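Local coordinates for protein exosome complex component Rrp42 (Pyrococcus abyssi, PDB 2PO1) that probably serves as a non-catalytic subunit of the archaeal exosome, an RNA-degrading complex, and helps to shape the active site of its partner Rrp41, at residues 92-97 with 145-149; 120-124 with 190-196. One frame throughout, in Å; residues are numbered along the deposited sequence.

In the fold
The two contacts lie on opposite sides of the chain's centre, with their own centres 28 Å apart and their nearest atoms about 16 Å apart, so neither touches the other. They are interleaved along the sequence: helix 104-118 leads from the 92-97 loop of contact 1 to the 120-124 turn of contact 2, and strand 135-147 carries the chain back to 145-149. Contact 1 is buried against the chain of another protein in the six-chain assembly, and its nearest atom is about 8 Å from the bound nucleic acid. Contact 2, about 10 Å from nucleic acid at its nearest atom, ties the turn after helix 104-118 to the segment leading into strand 197-204.

Contact 1: residues 92-97 with 145-149; sequences LASPTF and VLDHD
Leu92 reaches across with one methyl, CD1, which comes to 3.2 Å from Leu146 O. Next along, Ala93 is pressed against the end of strand 135-147: its CB sits 3.3 Å from Val145 O, and its CA-H points at Leu146 O. The link between the two backbones is His148 N to Ala93 O, 2.9 Å long with an N-H...O angle of 158°. Ser94 begins a type I turn that ends at Phe97. Its CB lies over the centre of the Phe97 ring and also meets His148 CB, while OG shares a 2.8 Å hydrogen bond with Thr96 OG1. Water bridges Ser94 OG to His148 O. Phe97 has CG anti to its carbonyl carbon (chi1 -69°), which directs the ring toward His148. The two rings meet rim to rim, nearly parallel at 6°, neither over the other's face, with Phe97 CZ 3.4 Å from His148 CD2. The edge of the Phe97 ring also receives Val145 CG1, 3.9 Å from CE1.

Where Leu146 and Asp147 both face Gln61, the strand makes a classic beta bulge. Asp147 turns its carboxylate to a polar side chain and the backbone of another protein's chain, and a water joins OD2 to Leu92 O. Chemically, one direct backbone bond and the apolar contacts of Ala93 and Phe97 with Val145 hold the two segments together, whereas Leu146 O is buried without a polar partner; the carboxylate and water-linked carbonyls face the subunit interface.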
ATOM      1  N   LEU C  92       8.086  18.282  -6.578  1.00 21.53           N
ATOM      2  CA  LEU C  92       8.866  19.439  -6.939  1.00 22.25           C
ATOM      3  C   LEU C  92       8.096  20.385  -7.804  1.00 20.29           C
ATOM      4  O   LEU C  92       8.437  21.559  -7.870  1.00 22.61           O
ATOM      5  CB  LEU C  92      10.231  19.090  -7.556  1.00 22.56           C
ATOM      6  CG  LEU C  92      10.542  18.560  -8.942  1.00 22.15           C
ATOM      7  CD1 LEU C  92       9.992  19.415 -10.066  1.00 20.14           C
ATOM      8  CD2 LEU C  92      12.054  18.629  -8.998  1.00 18.46           C
ATOM      9  N   ALA C  93       7.033  19.906  -8.426  1.00 17.64           N
ATOM     10  CA  ALA C  93       6.291  20.764  -9.311  1.00 17.73           C
ATOM     11  C   ALA C  93       5.387  21.770  -8.592  1.00 18.80           C
ATOM     12  O   ALA C  93       4.902  22.721  -9.226  1.00 17.75           O
ATOM     13  CB  ALA C  93       5.498  19.945 -10.311  1.00 15.60           C
ATOM     14  N   SER C  94       5.093  21.531  -7.308  1.00 18.95           N
ATOM     15  CA  SER C  94       4.086  22.343  -6.657  1.00 20.49           C
ATOM     16  C   SER C  94       4.014  22.005  -5.203  1.00 21.76           C
ATOM     17  O   SER C  94       4.041  20.808  -4.831  1.00 20.18           O
ATOM     18  CB  SER C  94       2.723  22.068  -7.336  1.00 20.39           C
ATOM     19  OG  SER C  94       1.666  22.761  -6.683  1.00 21.84           O
ATOM     20  N   PRO C  95       3.865  23.030  -4.361  1.00 23.46           N
ATOM     21  CA  PRO C  95       3.727  22.691  -2.976  1.00 24.75           C
ATOM     22  C   PRO C  95       2.431  21.951  -2.670  1.00 25.05           C
ATOM     23  O   PRO C  95       2.329  21.319  -1.598  1.00 24.23           O
ATOM     24  CB  PRO C  95       3.811  24.045  -2.252  1.00 26.83           C
ATOM     25  CG  PRO C  95       3.496  25.027  -3.236  1.00 25.75           C
ATOM     26  CD  PRO C  95       3.807  24.485  -4.592  1.00 24.49           C
ATOM     27  N   THR C  96       1.487  21.967  -3.613  1.00 23.60           N
ATOM     28  CA  THR C  96       0.276  21.180  -3.445  1.00 25.95           C
ATOM     29  C   THR C  96       0.459  19.698  -3.820  1.00 24.91           C
ATOM     30  O   THR C  96      -0.490  18.917  -3.687  1.00 25.06           O
ATOM     31  CB  THR C  96      -0.882  21.707  -4.283  1.00 24.51           C
ATOM     32  OG1 THR C  96      -0.591  21.492  -5.678  1.00 27.00           O
ATOM     33  CG2 THR C  96      -1.068  23.185  -4.007  1.00 27.21           C
ATOM     34  N   PHE C  97       1.651  19.330  -4.294  1.00 24.19           N
ATOM     35  CA  PHE C  97       1.867  17.973  -4.824  1.00 23.71           C
ATOM     36  C   PHE C  97       2.600  17.252  -3.736  1.00 27.08           C
ATOM     37  O   PHE C  97       3.666  17.654  -3.348  1.00 28.91           O
ATOM     38  CB  PHE C  97       2.704  17.930  -6.092  1.00 20.31           C
ATOM     39  CG  PHE C  97       2.018  18.521  -7.314  1.00 17.72           C
ATOM     40  CD1 PHE C  97       2.725  18.736  -8.459  1.00 17.89           C
ATOM     41  CD2 PHE C  97       0.658  18.839  -7.281  1.00 16.38           C
ATOM     42  CE1 PHE C  97       2.113  19.304  -9.577  1.00 16.04           C
ATOM     43  CE2 PHE C  97       0.044  19.384  -8.347  1.00 14.91           C
ATOM     44  CZ  PHE C  97       0.754  19.608  -9.507  1.00 15.78           C
ATOM     45  N   VAL C 145       5.007  15.913 -14.364  1.00 16.45           N
ATOM     46  CA  VAL C 145       4.675  17.369 -14.330  1.00 16.00           C
ATOM     47  C   VAL C 145       5.837  17.989 -13.542  1.00 16.28           C
ATOM     48  O   VAL C 145       6.117  17.516 -12.452  1.00 16.31           O
ATOM     49  CB  VAL C 145       3.296  17.643 -13.716  1.00 15.30           C
ATOM     50  CG1 VAL C 145       3.137  19.143 -13.362  1.00 13.16           C
ATOM     51  CG2 VAL C 145       2.214  17.195 -14.680  1.00 12.15           C
ATOM     52  N   LEU C 146       6.559  18.950 -14.142  1.00 15.50           N
ATOM     53  CA  LEU C 146       7.751  19.535 -13.518  1.00 17.00           C
ATOM     54  C   LEU C 146       7.497  20.889 -12.852  1.00 17.65           C
ATOM     55  O   LEU C 146       8.249  21.264 -11.994  1.00 18.75           O
ATOM     56  CB  LEU C 146       8.887  19.731 -14.514  1.00 17.15           C
ATOM     57  CG  LEU C 146       9.360  18.511 -15.280  1.00 16.43           C
ATOM     58  CD1 LEU C 146      10.361  18.973 -16.284  1.00 18.79           C
ATOM     59  CD2 LEU C 146       9.926  17.439 -14.294  1.00 15.19           C
ATOM     60  N   ASP C 147       6.436  21.609 -13.229  1.00 16.95           N
ATOM     61  CA  ASP C 147       6.178  22.926 -12.623  1.00 19.35           C
ATOM     62  C   ASP C 147       4.742  23.183 -12.926  1.00 18.33           C
ATOM     63  O   ASP C 147       4.379  23.206 -14.069  1.00 19.23           O
ATOM     64  CB  ASP C 147       7.009  24.007 -13.319  1.00 19.09           C
ATOM     65  CG  ASP C 147       7.521  25.072 -12.372  1.00 23.96           C
ATOM     66  OD1 ASP C 147       8.310  25.908 -12.857  1.00 26.65           O
ATOM     67  OD2 ASP C 147       7.187  25.095 -11.161  1.00 22.41           O
ATOM     68  N   HIS C 148       3.935  23.353 -11.895  1.00 19.10           N
ATOM     69  CA  HIS C 148       2.507  23.505 -12.044  1.00 17.31           C
ATOM     70  C   HIS C 148       2.207  24.990 -11.922  1.00 18.62           C
ATOM     71  O   HIS C 148       2.283  25.592 -10.827  1.00 18.81           O
ATOM     72  CB  HIS C 148       1.818  22.693 -10.947  1.00 17.45           C
ATOM     73  CG  HIS C 148       0.354  22.952 -10.854  1.00 17.86           C
ATOM     74  ND1 HIS C 148      -0.357  23.562 -11.864  1.00 17.72           N
ATOM     75  CD2 HIS C 148      -0.537  22.679  -9.869  1.00 21.60           C
ATOM     76  CE1 HIS C 148      -1.621  23.653 -11.501  1.00 20.46           C
ATOM     77  NE2 HIS C 148      -1.756  23.121 -10.297  1.00 18.61           N
ATOM     78  N   ASP C 149       1.926  25.630 -13.062  1.00 18.45           N
ATOM     79  CA  ASP C 149       1.507  27.004 -13.006  1.00 18.81           C
ATOM     80  C   ASP C 149       0.207  27.119 -13.749  1.00 18.89           C
ATOM     81  O   ASP C 149      -0.026  28.116 -14.424  1.00 19.98           O
ATOM     82  CB  ASP C 149       2.501  27.945 -13.647  1.00 19.03           C
ATOM     83  CG  ASP C 149       2.329  29.378 -13.138  1.00 24.53           C
ATOM     84  OD1 ASP C 149       2.653  30.345 -13.864  1.00 24.92           O
ATOM     85  OD2 ASP C 149       1.891  29.529 -11.961  1.00 25.20           O
TER
HETATM   86  O   HOH W   1       8.542  24.048  -9.298  1.00 25.27           O
HETATM   87  O   HOH W   2       1.839  24.929  -8.195  1.00 24.87           O
HETATM   88  O   HOH W   3      -2.713  23.267  -7.530  1.00 35.75           O

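Contact 2: residues 120-124 with 190-196; sequences SKALN and LPVEKIP
Glu193 OE1 is gripped by Asn124 ND2, at 2.8 Å, and by a water that also donates to Lys121 O and accepts from Lys194 NZ. The amide stands almost perpendicular to the carboxylate, their planes 88° apart, and ND2 approaches OE1 from above the carboxylate plane, 42° out of it. Asn124 carries CG anti to its backbone N (chi1 -166°), which holds the amide beside the glutamate; OD1 is engaged by Glu126 N. The other carboxylate oxygen, OE2, forms a salt bridge with Lys127; Lys127 directly, and Lys194 through the water, would probably favour the charged form of this acid.

Next to these side chains the backbones are bridged at Leu123 and Val192. Asn124 N donates to Pro191 O in a nearly straight bond of 2.9 Å, and Glu193 N returns one to Ala122 O at 2.8 Å; the same oxygen is met by the CA-H of Val192. Pro191 is the centre of an inverse gamma turn, and its CG packs 3.2 Å from Asn124 O.

Lys194 bends at its last two torsions and brings NZ back to Ser120 O, a 3.0 Å bond, its CD also close to that oxygen. Ala122 CB is wedged against Pro196 CD at 3.3 Å, tighter than usual, while Leu123 CD2 touches both Leu190 CG and Pro191 CD. Ser120 OG turns back to Gly116 O and Ile117 O.

Lys121, with positive phi, ends helix 104-118 in a Schellman motif, and the segment beyond it joins 190-196 through a single beta bridge. In this RNase PH-family chain, that bridge fastens the loop just after helix 104-118 to the approach to strand 197-204.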
ATOM      1  N   SER C 120      -9.689   8.670 -29.824  1.00 21.16           N
ATOM      2  CA  SER C 120      -9.554   9.188 -31.167  1.00 23.11           C
ATOM      3  C   SER C 120      -8.729   8.190 -31.994  1.00 24.11           C
ATOM      4  O   SER C 120      -8.476   8.452 -33.140  1.00 23.91           O
ATOM      5  CB  SER C 120      -8.832  10.500 -31.176  1.00 21.20           C
ATOM      6  OG  SER C 120      -7.558  10.268 -30.611  1.00 25.95           O
ATOM      7  N   LYS C 121      -8.246   7.115 -31.357  1.00 23.42           N
ATOM      8  CA  LYS C 121      -7.299   6.192 -31.956  1.00 25.25           C
ATOM      9  C   LYS C 121      -6.072   6.915 -32.497  1.00 24.74           C
ATOM     10  O   LYS C 121      -5.492   6.521 -33.514  1.00 26.18           O
ATOM     11  CB  LYS C 121      -8.004   5.402 -33.021  1.00 26.47           C
ATOM     12  CG  LYS C 121      -9.051   4.477 -32.437  1.00 30.97           C
ATOM     13  CD  LYS C 121      -9.336   3.412 -33.481  1.00 40.60           C
ATOM     14  CE  LYS C 121      -9.936   2.164 -32.870  1.00 46.58           C
ATOM     15  NZ  LYS C 121     -11.431   2.208 -32.979  1.00 49.42           N
ATOM     16  N   ALA C 122      -5.680   7.971 -31.798  1.00 21.74           N
ATOM     17  CA  ALA C 122      -4.521   8.741 -32.209  1.00 22.31           C
ATOM     18  C   ALA C 122      -3.303   7.867 -32.166  1.00 22.43           C
ATOM     19  O   ALA C 122      -2.435   8.016 -32.984  1.00 24.43           O
ATOM     20  CB  ALA C 122      -4.339   9.978 -31.321  1.00 20.72           C
ATOM     21  N   LEU C 123      -3.238   6.951 -31.200  1.00 21.48           N
ATOM     22  CA  LEU C 123      -2.231   5.913 -31.250  1.00 22.47           C
ATOM     23  C   LEU C 123      -3.020   4.738 -31.701  1.00 23.67           C
ATOM     24  O   LEU C 123      -3.882   4.229 -30.955  1.00 24.41           O
ATOM     25  CB  LEU C 123      -1.694   5.566 -29.889  1.00 22.44           C
ATOM     26  CG  LEU C 123      -0.238   5.133 -29.679  1.00 23.41           C
ATOM     27  CD1 LEU C 123      -0.140   4.249 -28.463  1.00 22.76           C
ATOM     28  CD2 LEU C 123       0.390   4.577 -30.848  1.00 19.88           C
ATOM     29  N   ASN C 124      -2.743   4.276 -32.910  1.00 23.89           N
ATOM     30  CA  ASN C 124      -3.508   3.173 -33.413  1.00 25.09           C
ATOM     31  C   ASN C 124      -3.004   1.829 -32.850  1.00 25.26           C
ATOM     32  O   ASN C 124      -2.019   1.281 -33.335  1.00 26.70           O
ATOM     33  CB  ASN C 124      -3.443   3.197 -34.918  1.00 27.08           C
ATOM     34  CG  ASN C 124      -4.446   2.328 -35.518  1.00 27.43           C
ATOM     35  OD1 ASN C 124      -4.884   1.366 -34.895  1.00 30.15           O
ATOM     36  ND2 ASN C 124      -4.881   2.670 -36.714  1.00 28.23           N
ATOM     37  N   LEU C 190       5.646   5.390 -34.136  1.00 23.03           N
ATOM     38  CA  LEU C 190       4.535   4.632 -33.557  1.00 22.86           C
ATOM     39  C   LEU C 190       3.384   4.917 -34.524  1.00 23.49           C
ATOM     40  O   LEU C 190       3.496   5.841 -35.329  1.00 22.91           O
ATOM     41  CB  LEU C 190       4.271   5.180 -32.161  1.00 19.80           C
ATOM     42  CG  LEU C 190       4.245   4.366 -30.855  1.00 21.69           C
ATOM     43  CD1 LEU C 190       4.787   2.988 -30.886  1.00 15.53           C
ATOM     44  CD2 LEU C 190       4.742   5.247 -29.639  1.00 19.21           C
ATOM     45  N   PRO C 191       2.331   4.076 -34.543  1.00 24.22           N
ATOM     46  CA  PRO C 191       1.338   4.472 -35.548  1.00 25.69           C
ATOM     47  C   PRO C 191       0.467   5.603 -35.017  1.00 25.30           C
ATOM     48  O   PRO C 191      -0.632   5.350 -34.523  1.00 24.86           O
ATOM     49  CB  PRO C 191       0.555   3.177 -35.788  1.00 26.28           C
ATOM     50  CG  PRO C 191       0.692   2.406 -34.489  1.00 24.88           C
ATOM     51  CD  PRO C 191       1.997   2.796 -33.877  1.00 23.68           C
ATOM     52  N   VAL C 192       0.985   6.835 -35.074  1.00 24.67           N
ATOM     53  CA  VAL C 192       0.250   7.982 -34.581  1.00 25.08           C
ATOM     54  C   VAL C 192      -0.508   8.591 -35.755  1.00 27.04           C
ATOM     55  O   VAL C 192       0.079   9.077 -36.734  1.00 27.36           O
ATOM     56  CB  VAL C 192       1.136   9.066 -33.926  1.00 23.83           C
ATOM     57  CG1 VAL C 192       0.258  10.130 -33.293  1.00 23.35           C
ATOM     58  CG2 VAL C 192       2.070   8.471 -32.865  1.00 24.60           C
ATOM     59  N   GLU C 193      -1.821   8.575 -35.655  1.00 27.55           N
ATOM     60  CA  GLU C 193      -2.630   8.926 -36.800  1.00 28.72           C
ATOM     61  C   GLU C 193      -3.479  10.150 -36.641  1.00 30.05           C
ATOM     62  O   GLU C 193      -3.944  10.707 -37.614  1.00 31.96           O
ATOM     63  CB  GLU C 193      -3.475   7.744 -37.122  1.00 30.40           C
ATOM     64  CG  GLU C 193      -2.577   6.587 -37.326  1.00 32.12           C
ATOM     65  CD  GLU C 193      -3.289   5.378 -37.806  1.00 33.29           C
ATOM     66  OE1 GLU C 193      -4.518   5.333 -37.655  1.00 34.21           O
ATOM     67  OE2 GLU C 193      -2.602   4.475 -38.318  1.00 35.26           O
ATOM     68  N   LYS C 194      -3.649  10.616 -35.411  1.00 30.13           N
ATOM     69  CA  LYS C 194      -4.438  11.810 -35.182  1.00 30.37           C
ATOM     70  C   LYS C 194      -3.668  12.624 -34.181  1.00 28.62           C
ATOM     71  O   LYS C 194      -2.764  12.100 -33.515  1.00 27.97           O
ATOM     72  CB  LYS C 194      -5.833  11.414 -34.694  1.00 30.39           C
ATOM     73  CG  LYS C 194      -6.824  11.364 -35.851  1.00 35.83           C
ATOM     74  CD  LYS C 194      -7.998  10.491 -35.518  1.00 39.62           C
ATOM     75  CE  LYS C 194      -8.389   9.623 -36.733  1.00 42.48           C
ATOM     76  NZ  LYS C 194      -8.444   8.204 -36.136  1.00 43.71           N
ATOM     77  N   ILE C 195      -3.977  13.916 -34.093  1.00 28.06           N
ATOM     78  CA  ILE C 195      -3.307  14.757 -33.109  1.00 26.41           C
ATOM     79  C   ILE C 195      -4.285  15.462 -32.165  1.00 25.89           C
ATOM     80  O   ILE C 195      -4.446  16.660 -32.250  1.00 26.42           O
ATOM     81  CB  ILE C 195      -2.284  15.758 -33.746  1.00 27.04           C
ATOM     82  CG1 ILE C 195      -1.275  15.004 -34.570  1.00 25.29           C
ATOM     83  CG2 ILE C 195      -1.509  16.551 -32.651  1.00 24.20           C
ATOM     84  CD1 ILE C 195      -0.711  15.841 -35.682  1.00 29.50           C
ATOM     85  N   PRO C 196      -4.896  14.711 -31.234  1.00 24.62           N
ATOM     86  CA  PRO C 196      -5.814  15.300 -30.283  1.00 24.23           C
ATOM     87  C   PRO C 196      -5.062  16.233 -29.348  1.00 23.54           C
ATOM     88  O   PRO C 196      -3.933  15.926 -28.930  1.00 24.03           O
ATOM     89  CB  PRO C 196      -6.331  14.078 -29.507  1.00 23.29           C
ATOM     90  CG  PRO C 196      -5.222  13.100 -29.588  1.00 23.21           C
ATOM     91  CD  PRO C 196      -4.721  13.268 -30.974  1.00 24.00           C
TER
HETATM   92  O   HOH W   4      -6.475   6.226 -36.031  1.00 47.25           O